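Local coordinates for protein hookworm platelet inhibitor 1 (Ancylostoma caninum, PDB 4TPV) that inhibits platelet aggregation and the adhesion of platelets to fibrinogen and collagen, and may act by binding platelet integrins, at residues Q6-L11 / K51-A56; M18-H23 / M42-T47; I92-G97 / N103-N108. All coordinates share one frame; numbering follows the deposited sequence.

Contact 1 (Q6-L11 / K51-A56)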
loop_
_atom_site.group_PDB
_atom_site.type_symbol
_atom_site.label_atom_id
_atom_site.label_comp_id
_atom_site.label_asym_id
_atom_site.label_seq_id
_atom_site.Cartn_x
_atom_site.Cartn_y
_atom_site.Cartn_z
ATOM N N GLN A 6 -7.973 3.794 17.010
ATOM C CA GLN A 6 -8.088 3.426 18.410
ATOM C C GLN A 6 -6.796 2.779 18.866
ATOM O O GLN A 6 -5.924 2.450 18.043
ATOM C CB GLN A 6 -9.248 2.474 18.614
ATOM C CG GLN A 6 -8.942 1.082 18.126
ATOM C CD GLN A 6 -10.169 0.230 18.041
ATOM O OE1 GLN A 6 -10.900 0.274 17.045
ATOM N NE2 GLN A 6 -10.415 -0.560 19.083
ATOM N N GLN A 7 -6.662 2.597 20.177
ATOM C CA GLN A 7 -5.466 1.965 20.713
ATOM C C GLN A 7 -5.381 0.522 20.237
ATOM O O GLN A 7 -6.326 -0.238 20.382
ATOM C CB GLN A 7 -5.454 2.012 22.243
ATOM C CG GLN A 7 -4.050 1.884 22.816
ATOM C CD GLN A 7 -4.002 1.102 24.111
ATOM O OE1 GLN A 7 -4.863 1.258 24.984
ATOM N NE2 GLN A 7 -2.986 0.249 24.246
ATOM N N ARG A 8 -4.249 0.150 19.646
ATOM C CA ARG A 8 -4.039 -1.232 19.251
ATOM C C ARG A 8 -2.898 -1.832 20.047
ATOM O O ARG A 8 -1.951 -1.137 20.413
ATOM C CB ARG A 8 -3.742 -1.343 17.754
ATOM C CG ARG A 8 -4.817 -0.731 16.859
ATOM C CD ARG A 8 -6.131 -1.518 16.826
ATOM N NE ARG A 8 -7.020 -0.954 15.805
ATOM C CZ ARG A 8 -8.237 -1.411 15.525
ATOM N NH1 ARG A 8 -8.712 -2.457 16.165
ATOM N NH2 ARG A 8 -8.969 -0.838 14.578
ATOM N N GLU A 9 -2.981 -3.130 20.288
ATOM C CA GLU A 9 -2.000 -3.801 21.120
ATOM C C GLU A 9 -0.615 -3.849 20.490
ATOM O O GLU A 9 0.388 -3.703 21.188
ATOM C CB GLU A 9 -2.470 -5.215 21.433
ATOM C CG GLU A 9 -1.357 -6.109 21.915
ATOM C CD GLU A 9 -1.876 -7.362 22.561
ATOM O OE1 GLU A 9 -3.113 -7.535 22.604
ATOM O OE2 GLU A 9 -1.046 -8.168 23.030
ATOM N N LYS A 10 -0.556 -4.051 19.175
ATOM C CA LYS A 10 0.721 -4.275 18.489
ATOM C C LYS A 10 1.020 -3.236 17.402
ATOM O O LYS A 10 1.924 -3.420 16.572
ATOM C CB LYS A 10 0.743 -5.687 17.882
ATOM C CG LYS A 10 0.559 -6.800 18.912
ATOM C CD LYS A 10 0.488 -8.170 18.251
ATOM C CE LYS A 10 1.863 -8.705 17.877
ATOM N NZ LYS A 10 2.670 -9.091 19.081
ATOM N N LEU A 11 0.274 -2.139 17.420
ATOM C CA LEU A 11 0.417 -1.091 16.418
ATOM C C LEU A 11 0.195 0.267 17.097
ATOM O O LEU A 11 -0.768 0.420 17.857
ATOM C CB LEU A 11 -0.597 -1.315 15.281
ATOM C CG LEU A 11 -0.549 -0.325 14.121
ATOM C CD1 LEU A 11 0.684 -0.566 13.276
ATOM C CD2 LEU A 11 -1.815 -0.402 13.254
ATOM N N LYS A 51 -10.785 -2.323 8.911
ATOM C CA LYS A 51 -11.049 -3.401 7.958
ATOM C C LYS A 51 -9.916 -4.428 8.009
ATOM O O LYS A 51 -10.142 -5.653 7.982
ATOM C CB LYS A 51 -11.203 -2.832 6.541
ATOM C CG LYS A 51 -11.675 -3.826 5.484
ATOM C CD LYS A 51 -11.756 -3.137 4.126
ATOM C CE LYS A 51 -12.183 -4.118 3.037
ATOM N NZ LYS A 51 -11.976 -3.555 1.670
ATOM N N ALA A 52 -8.699 -3.919 8.113
ATOM C CA ALA A 52 -7.536 -4.798 8.186
ATOM C C ALA A 52 -7.544 -5.647 9.455
ATOM O O ALA A 52 -7.197 -6.835 9.402
ATOM C CB ALA A 52 -6.240 -3.971 8.092
ATOM N N TYR A 53 -7.946 -5.063 10.595
ATOM C CA TYR A 53 -8.020 -5.836 11.838
ATOM C C TYR A 53 -9.113 -6.899 11.761
ATOM O O TYR A 53 -8.898 -8.045 12.147
ATOM C CB TYR A 53 -8.225 -4.920 13.072
ATOM C CG TYR A 53 -6.902 -4.555 13.673
ATOM C CD1 TYR A 53 -6.229 -5.446 14.506
ATOM C CD2 TYR A 53 -6.269 -3.375 13.333
ATOM C CE1 TYR A 53 -4.977 -5.154 15.016
ATOM C CE2 TYR A 53 -5.004 -3.071 13.829
ATOM C CZ TYR A 53 -4.365 -3.967 14.681
ATOM O OH TYR A 53 -3.121 -3.684 15.184
ATOM N N LYS A 54 -10.279 -6.528 11.257
ATOM C CA LYS A 54 -11.377 -7.468 11.193
ATOM C C LYS A 54 -10.992 -8.663 10.324
ATOM O O LYS A 54 -11.382 -9.800 10.609
ATOM C CB LYS A 54 -12.640 -6.776 10.671
ATOM C CG LYS A 54 -13.333 -5.898 11.734
ATOM C CD LYS A 54 -13.922 -6.743 12.865
ATOM C CE LYS A 54 -14.668 -5.909 13.932
ATOM N NZ LYS A 54 -13.792 -5.156 14.882
ATOM N N SER A 55 -10.192 -8.407 9.292
ATOM C CA SER A 55 -9.747 -9.472 8.394
ATOM C C SER A 55 -8.583 -10.258 8.996
ATOM O O SER A 55 -8.552 -11.496 8.939
ATOM C CB SER A 55 -9.332 -8.905 7.037
ATOM O OG SER A 55 -8.863 -9.955 6.213
ATOM N N ALA A 56 -7.623 -9.539 9.574
ATOM C CA ALA A 56 -6.454 -10.178 10.189
ATOM C C ALA A 56 -6.834 -11.184 11.263
ATOM O O ALA A 56 -6.205 -12.219 11.388
ATOM C CB ALA A 56 -5.526 -9.131 10.788
HETATM O O HOH W 1 -2.633 -4.938 17.477
#
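Arg8 lies lengthwise over one face of the Tyr53 ring, the two side chains running past each other in opposite directions. The Tyr53 hydroxyl end is therefore near the root of the arginine, with OH 3.5 Å from Arg8 CB, while Arg8 NH1 reaches on to within 3.7 Å of Tyr53 CG, at the root of the tyrosine. The guanidinium is stacked almost flat on the ring, the planes only 11° apart. Its CZ is 4.1 Å from the Tyr53 centroid and 33° off the ring normal, an off-centre cation-pi contact. Closer to the middle of the ring comes a CH-pi contact from Arg8 CD, 3.9 Å from the same centroid. A bend at chi2 (-71°) turns the far half of the arginine along the ring. On the other side of the guanidinium plane sits Gln6 OE1, offset toward the rim, so the group is sandwiched. Glu49 and Glu50 hold its NE and NH2 in salt bridges, which fix its rotation, and NH1 bonds to a glycerol.

Leu11 crosses the tyrosine at its rim: CB is 3.5 Å from Tyr53 OH, and CD2 approaches Tyr53 CE2 near the ring plane at 4.2 Å. The hydroxyl shares a water with the loop backbone, 2.7 Å from Tyr53 OH and 2.8 Å from Lys10 N, whose hydrogen the water accepts.

Tyr53 belongs to helix 46-56, which packs on the central sheet of the CAP fold through Tyr53 on Ala123 and Val125 of strand 119-127 and Ala56 on Val134 of strand 130-138. Segment 6-11 meets the same tyrosine with Arg8 over one face and Leu11 at the edge, just before the chain enters helix 13-34, on whose Arg16 both Arg8 and Leu11 rest.

Contact 2 (M18-H23 / M42-T47)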
loop_
_atom_site.group_PDB
_atom_site.type_symbol
_atom_site.label_atom_id
_atom_site.label_comp_id
_atom_site.label_asym_id
_atom_site.label_seq_id
_atom_site.Cartn_x
_atom_site.Cartn_y
_atom_site.Cartn_z
ATOM N N MET A 18 5.370 4.671 9.916
ATOM C CA MET A 18 6.386 3.861 9.263
ATOM C C MET A 18 5.760 3.139 8.075
ATOM O O MET A 18 6.309 3.153 6.997
ATOM C CB MET A 18 7.026 2.866 10.230
ATOM C CG MET A 18 7.936 3.523 11.266
ATOM S SD MET A 18 8.364 2.327 12.546
ATOM C CE MET A 18 9.215 3.381 13.735
ATOM N N PHE A 19 4.580 2.561 8.256
ATOM C CA PHE A 19 3.925 1.878 7.142
ATOM C C PHE A 19 3.660 2.832 5.978
ATOM O O PHE A 19 3.904 2.498 4.817
ATOM C CB PHE A 19 2.604 1.252 7.597
ATOM C CG PHE A 19 2.736 -0.138 8.159
ATOM C CD1 PHE A 19 3.066 -1.205 7.345
ATOM C CD2 PHE A 19 2.459 -0.384 9.489
ATOM C CE1 PHE A 19 3.153 -2.496 7.867
ATOM C CE2 PHE A 19 2.542 -1.665 10.010
ATOM C CZ PHE A 19 2.890 -2.728 9.188
ATOM N N THR A 20 3.139 4.011 6.289
ATOM C CA THR A 20 2.747 4.959 5.252
ATOM C C THR A 20 3.968 5.474 4.486
ATOM O O THR A 20 3.970 5.507 3.260
ATOM C CB THR A 20 1.988 6.136 5.852
ATOM O OG1 THR A 20 0.913 5.630 6.663
ATOM C CG2 THR A 20 1.437 7.048 4.740
ATOM N N GLU A 21 5.003 5.872 5.219
ATOM C CA GLU A 21 6.213 6.374 4.570
ATOM C C GLU A 21 6.887 5.319 3.705
ATOM O O GLU A 21 7.387 5.621 2.600
ATOM C CB GLU A 21 7.207 6.890 5.611
ATOM C CG GLU A 21 8.385 7.681 5.011
ATOM C CD GLU A 21 9.479 6.815 4.399
ATOM O OE1 GLU A 21 9.703 5.680 4.875
ATOM O OE2 GLU A 21 10.116 7.279 3.426
ATOM N N LEU A 22 6.939 4.085 4.203
ATOM C CA LEU A 22 7.554 2.993 3.453
ATOM C C LEU A 22 6.836 2.785 2.119
ATOM O O LEU A 22 7.465 2.737 1.057
ATOM C CB LEU A 22 7.534 1.711 4.276
ATOM C CG LEU A 22 8.498 0.622 3.826
ATOM C CD1 LEU A 22 9.941 1.128 4.003
ATOM C CD2 LEU A 22 8.250 -0.622 4.670
ATOM N N HIS A 23 5.507 2.725 2.163
ATOM C CA HIS A 23 4.733 2.580 0.927
ATOM C C HIS A 23 4.948 3.742 -0.049
ATOM O O HIS A 23 5.125 3.539 -1.248
ATOM C CB HIS A 23 3.237 2.474 1.233
ATOM C CG HIS A 23 2.790 1.105 1.640
ATOM N ND1 HIS A 23 3.011 0.589 2.896
ATOM C CD2 HIS A 23 2.105 0.152 0.956
ATOM C CE1 HIS A 23 2.509 -0.636 2.964
ATOM N NE2 HIS A 23 1.952 -0.920 1.800
ATOM N N MET A 42 -0.109 7.853 -1.015
ATOM C CA MET A 42 -0.982 7.222 -0.020
ATOM C C MET A 42 -1.059 7.993 1.280
ATOM O O MET A 42 -0.071 8.556 1.767
ATOM C CB MET A 42 -0.524 5.811 0.309
ATOM C CG MET A 42 -0.809 4.789 -0.774
ATOM S SD MET A 42 -0.224 3.143 -0.285
ATOM C CE MET A 42 -0.974 2.159 -1.592
ATOM N N VAL A 43 -2.257 7.984 1.852
ATOM C CA VAL A 43 -2.499 8.563 3.167
ATOM C C VAL A 43 -3.005 7.457 4.083
ATOM O O VAL A 43 -3.767 6.601 3.641
ATOM C CB VAL A 43 -3.527 9.708 3.093
ATOM C CG1 VAL A 43 -3.942 10.163 4.495
ATOM C CG2 VAL A 43 -2.971 10.852 2.259
ATOM N N TYR A 44 -2.591 7.449 5.345
ATOM C CA TYR A 44 -3.100 6.424 6.260
ATOM C C TYR A 44 -4.612 6.613 6.471
ATOM O O TYR A 44 -5.106 7.736 6.503
ATOM C CB TYR A 44 -2.371 6.456 7.603
ATOM C CG TYR A 44 -2.498 5.131 8.320
ATOM C CD1 TYR A 44 -1.698 4.054 7.956
ATOM C CD2 TYR A 44 -3.461 4.943 9.325
ATOM C CE1 TYR A 44 -1.817 2.837 8.569
ATOM C CE2 TYR A 44 -3.593 3.718 9.950
ATOM C CZ TYR A 44 -2.770 2.667 9.569
ATOM O OH TYR A 44 -2.882 1.438 10.163
ATOM N N ASP A 45 -5.346 5.510 6.594
ATOM C CA ASP A 45 -6.802 5.588 6.709
ATOM C C ASP A 45 -7.253 4.686 7.838
ATOM O O ASP A 45 -7.094 3.462 7.768
ATOM C CB ASP A 45 -7.465 5.175 5.387
ATOM C CG ASP A 45 -8.964 5.363 5.408
ATOM O OD1 ASP A 45 -9.671 4.495 5.969
ATOM O OD2 ASP A 45 -9.424 6.385 4.860
ATOM N N CYS A 46 -7.756 5.287 8.914
ATOM C CA CYS A 46 -8.098 4.484 10.089
ATOM C C CYS A 46 -9.316 3.589 9.844
ATOM O O CYS A 46 -9.486 2.595 10.533
ATOM C CB CYS A 46 -8.315 5.374 11.309
ATOM S SG CYS A 46 -6.789 6.195 11.825
ATOM N N THR A 47 -10.150 3.915 8.857
ATOM C CA THR A 47 -11.228 3.011 8.470
ATOM C C THR A 47 -10.699 1.724 7.805
ATOM O O THR A 47 -11.169 0.615 8.112
ATOM C CB THR A 47 -12.211 3.726 7.543
ATOM O OG1 THR A 47 -12.885 4.743 8.308
ATOM C CG2 THR A 47 -13.240 2.753 7.012
#
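Thr20 and Tyr44 mark the closest backbone approach, their CA atoms 6.1 Å apart, where a turn of helix 13-34 faces the short strand 43-44. Beyond Tyr44 the chain enters helix 46-56 and moves away, Cys46 being tied by a disulfide to Cys5 of the N-terminal loop; before it, Met42 stays alongside the helix next to His23.

Thr20 uses both branches. Its OG1 comes to the edge of the Tyr44 ring, 3.3 Å from CD1, while its hydrogen-bond partner is Arg16 O, one turn back. With chi1 at -52°, CG2 is anti to the backbone N of Thr20 and reaches Met42 O at 3.7 Å. The Tyr44 hydroxyl is engaged elsewhere, by Glu49 and by Cys122 N.

Met42 stretches out in extended form and brings SD to 3.8 Å from His23 CB. The sulfur also stands 4.7 Å from the centroid of the His23 ring, an oblique sulfur-aromatic contact 54° off the normal. Two bonds set the turn of that imidazole: ND1 donates to Phe19 O in the ring plane (2.9 Å), and NE2 pairs with Tyr137 OH. Phe19 O also accepts His23 N, from the opposite face of its carbonyl plane.

Val43 and Asp45 pair through their backbones with Leu120, making strand 43-44 the edge of the central CAP sheet beside strand 119-127; helix 13-34 packs on that sheet through Phe19, which touches Cys122 and also Val133 and Cys135 of strand 130-138.

Contact 3 (I92-G97 / N103-N108)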
loop_
_atom_site.group_PDB
_atom_site.type_symbol
_atom_site.label_atom_id
_atom_site.label_comp_id
_atom_site.label_asym_id
_atom_site.label_seq_id
_atom_site.Cartn_x
_atom_site.Cartn_y
_atom_site.Cartn_z
ATOM N N ILE A 92 8.504 -7.532 -6.770
ATOM C CA ILE A 92 8.784 -6.722 -7.948
ATOM C C ILE A 92 9.528 -7.530 -9.019
ATOM O O ILE A 92 9.339 -7.300 -10.212
ATOM C CB ILE A 92 9.583 -5.447 -7.556
ATOM C CG1 ILE A 92 9.505 -4.409 -8.667
ATOM C CG2 ILE A 92 11.026 -5.789 -7.132
ATOM C CD1 ILE A 92 10.225 -3.097 -8.314
ATOM N N PHE A 93 10.323 -8.504 -8.582
ATOM C CA PHE A 93 11.053 -9.355 -9.527
ATOM C C PHE A 93 10.166 -10.275 -10.353
ATOM O O PHE A 93 10.616 -10.839 -11.353
ATOM C CB PHE A 93 12.112 -10.180 -8.769
ATOM C CG PHE A 93 13.246 -9.346 -8.255
ATOM C CD1 PHE A 93 14.299 -9.003 -9.100
ATOM C CD2 PHE A 93 13.246 -8.873 -6.953
ATOM C CE1 PHE A 93 15.345 -8.219 -8.637
ATOM C CE2 PHE A 93 14.283 -8.079 -6.485
ATOM C CZ PHE A 93 15.336 -7.755 -7.326
ATOM N N GLU A 94 8.905 -10.425 -9.957
ATOM C CA GLU A 94 7.992 -11.295 -10.695
ATOM C C GLU A 94 7.019 -10.509 -11.574
ATOM O O GLU A 94 6.255 -11.100 -12.344
ATOM C CB GLU A 94 7.219 -12.204 -9.719
ATOM C CG GLU A 94 8.126 -13.150 -8.932
ATOM C CD GLU A 94 8.813 -14.191 -9.808
ATOM O OE1 GLU A 94 8.246 -14.592 -10.850
ATOM O OE2 GLU A 94 9.937 -14.615 -9.449
ATOM N N LEU A 95 7.039 -9.182 -11.473
ATOM C CA LEU A 95 6.244 -8.353 -12.366
ATOM C C LEU A 95 6.716 -8.532 -13.800
ATOM O O LEU A 95 7.904 -8.778 -14.043
ATOM C CB LEU A 95 6.324 -6.879 -11.975
ATOM C CG LEU A 95 5.498 -6.470 -10.756
ATOM C CD1 LEU A 95 5.822 -5.061 -10.368
ATOM C CD2 LEU A 95 4.029 -6.625 -11.047
ATOM N N ARG A 96 5.775 -8.417 -14.734
ATOM C CA ARG A 96 6.064 -8.468 -16.164
ATOM C C ARG A 96 5.311 -7.371 -16.918
ATOM O O ARG A 96 4.402 -7.637 -17.725
ATOM C CB ARG A 96 5.702 -9.844 -16.731
ATOM C CG ARG A 96 6.433 -10.995 -16.070
ATOM C CD ARG A 96 7.911 -11.038 -16.450
ATOM N NE ARG A 96 8.580 -12.226 -15.914
ATOM C CZ ARG A 96 9.273 -12.252 -14.777
ATOM N NH1 ARG A 96 9.404 -11.152 -14.036
ATOM N NH2 ARG A 96 9.852 -13.378 -14.379
ATOM N N GLY A 97 5.641 -6.128 -16.594
ATOM C CA GLY A 97 5.049 -4.994 -17.255
ATOM C C GLY A 97 3.869 -4.442 -16.479
ATOM O O GLY A 97 3.656 -4.773 -15.312
ATOM N N ASN A 103 -1.380 -14.373 -10.406
ATOM C CA ASN A 103 -0.639 -15.635 -10.475
ATOM C C ASN A 103 -0.035 -15.996 -9.124
ATOM O O ASN A 103 0.809 -16.892 -9.027
ATOM C CB ASN A 103 0.458 -15.557 -11.548
ATOM C CG ASN A 103 1.447 -14.417 -11.305
ATOM O OD1 ASN A 103 1.650 -13.978 -10.180
ATOM N ND2 ASN A 103 2.054 -13.924 -12.383
ATOM N N GLY A 104 -0.482 -15.300 -8.083
ATOM C CA GLY A 104 -0.009 -15.570 -6.741
ATOM C C GLY A 104 1.378 -15.049 -6.425
ATOM O O GLY A 104 1.832 -15.159 -5.290
ATOM N N LYS A 105 2.034 -14.452 -7.411
ATOM C CA LYS A 105 3.417 -14.006 -7.252
ATOM C C LYS A 105 3.580 -12.508 -7.113
ATOM O O LYS A 105 4.636 -12.048 -6.684
ATOM C CB LYS A 105 4.268 -14.487 -8.436
ATOM C CG LYS A 105 4.312 -15.997 -8.547
ATOM C CD LYS A 105 5.091 -16.456 -9.754
ATOM C CE LYS A 105 4.267 -16.292 -11.011
ATOM N NZ LYS A 105 4.804 -17.161 -12.108
ATOM N N THR A 106 2.548 -11.741 -7.464
ATOM C CA THR A 106 2.711 -10.291 -7.523
ATOM C C THR A 106 1.573 -9.519 -6.868
ATOM O O THR A 106 1.464 -8.313 -7.050
ATOM C CB THR A 106 2.828 -9.794 -8.986
ATOM O OG1 THR A 106 1.707 -10.266 -9.749
ATOM C CG2 THR A 106 4.111 -10.298 -9.615
ATOM N N SER A 107 0.720 -10.203 -6.121
ATOM C CA SER A 107 -0.451 -9.522 -5.575
ATOM C C SER A 107 -0.050 -8.429 -4.575
ATOM O O SER A 107 -0.637 -7.343 -4.558
ATOM C CB SER A 107 -1.387 -10.534 -4.924
ATOM O OG SER A 107 -2.556 -9.904 -4.414
ATOM N N ASN A 108 0.957 -8.695 -3.755
ATOM C CA ASN A 108 1.318 -7.695 -2.749
ATOM C C ASN A 108 1.972 -6.478 -3.392
ATOM O O ASN A 108 1.626 -5.331 -3.082
ATOM C CB ASN A 108 2.238 -8.303 -1.688
ATOM C CG ASN A 108 1.570 -9.423 -0.925
ATOM O OD1 ASN A 108 0.578 -9.200 -0.213
ATOM N ND2 ASN A 108 2.110 -10.623 -1.042
HETATM O O HOH W 2 3.574 -11.207 -13.227
HETATM O O HOH W 3 7.695 -16.613 -12.194
#
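Glu94 and Thr106 meet within the long connection between helices 80-89 and 107-113 of the CAP domain, where an Asx turn at Asn103 leads the chain back past the 3-10 turn at 92-94. In the Asx turn, Asn103 OD1 accepts Lys105 N at 2.8 Å.

Thr106 holds the N-cap position of helix 107-113, but its side chain makes no capping bond. Its methyl does the touching instead: CG2 abuts the Glu94 backbone, 3.5 Å from the carbonyl carbon C, and is 3.6 Å from Glu94 CB. With chi1 at 54°, CG2 stands anti to the carbonyl carbon of Thr106 and OG1 takes the site between N and C. Leu95 crosses the same methyl, its CD2 3.9 Å from Thr106 CG2, and runs on toward Ile148 and Phe30.

Farther out, Glu94 bends at chi2 and crosses the Lys105 chain, OE1 lying 3.8 Å from Lys105 CD. The charged ends stop short of a salt bridge, with Glu94 OE1 4.5 Å from Lys105 NZ; a water sits between them, though its distance to OE1 is doubtfully short. Arg96 curls back over its own segment, where NH1 donates to both Phe93 O and Leu95 O, both near the guanidinium plane.

A second water bridges the two segments: it donates to Glu94 O at 2.8 Å and accepts from Asn103 ND2 at 3.2 Å.

Contacts 1 and 2 are neighbours, their centres about 14 Å apart, and both draw on helix 46-56. Leu11 joins them: its CD2 packs at 3.8 Å on Tyr44 OH and its CD1 at 3.9 Å on Phe19 CE2. Contact 3 lies apart, its centre about 22 Å from that of contact 2 and 27 Å from that of contact 1, with nearest atoms about 7 and 11 Å away. Helix 13-34 still connects it to contact 2, since Phe30, farther along that helix, receives Leu95. The glycerol at Arg8, probably from the crystallisation liquor, belongs to contact 1 and lies on the side of the molecule where the N-terminal loop meets helix 46-56.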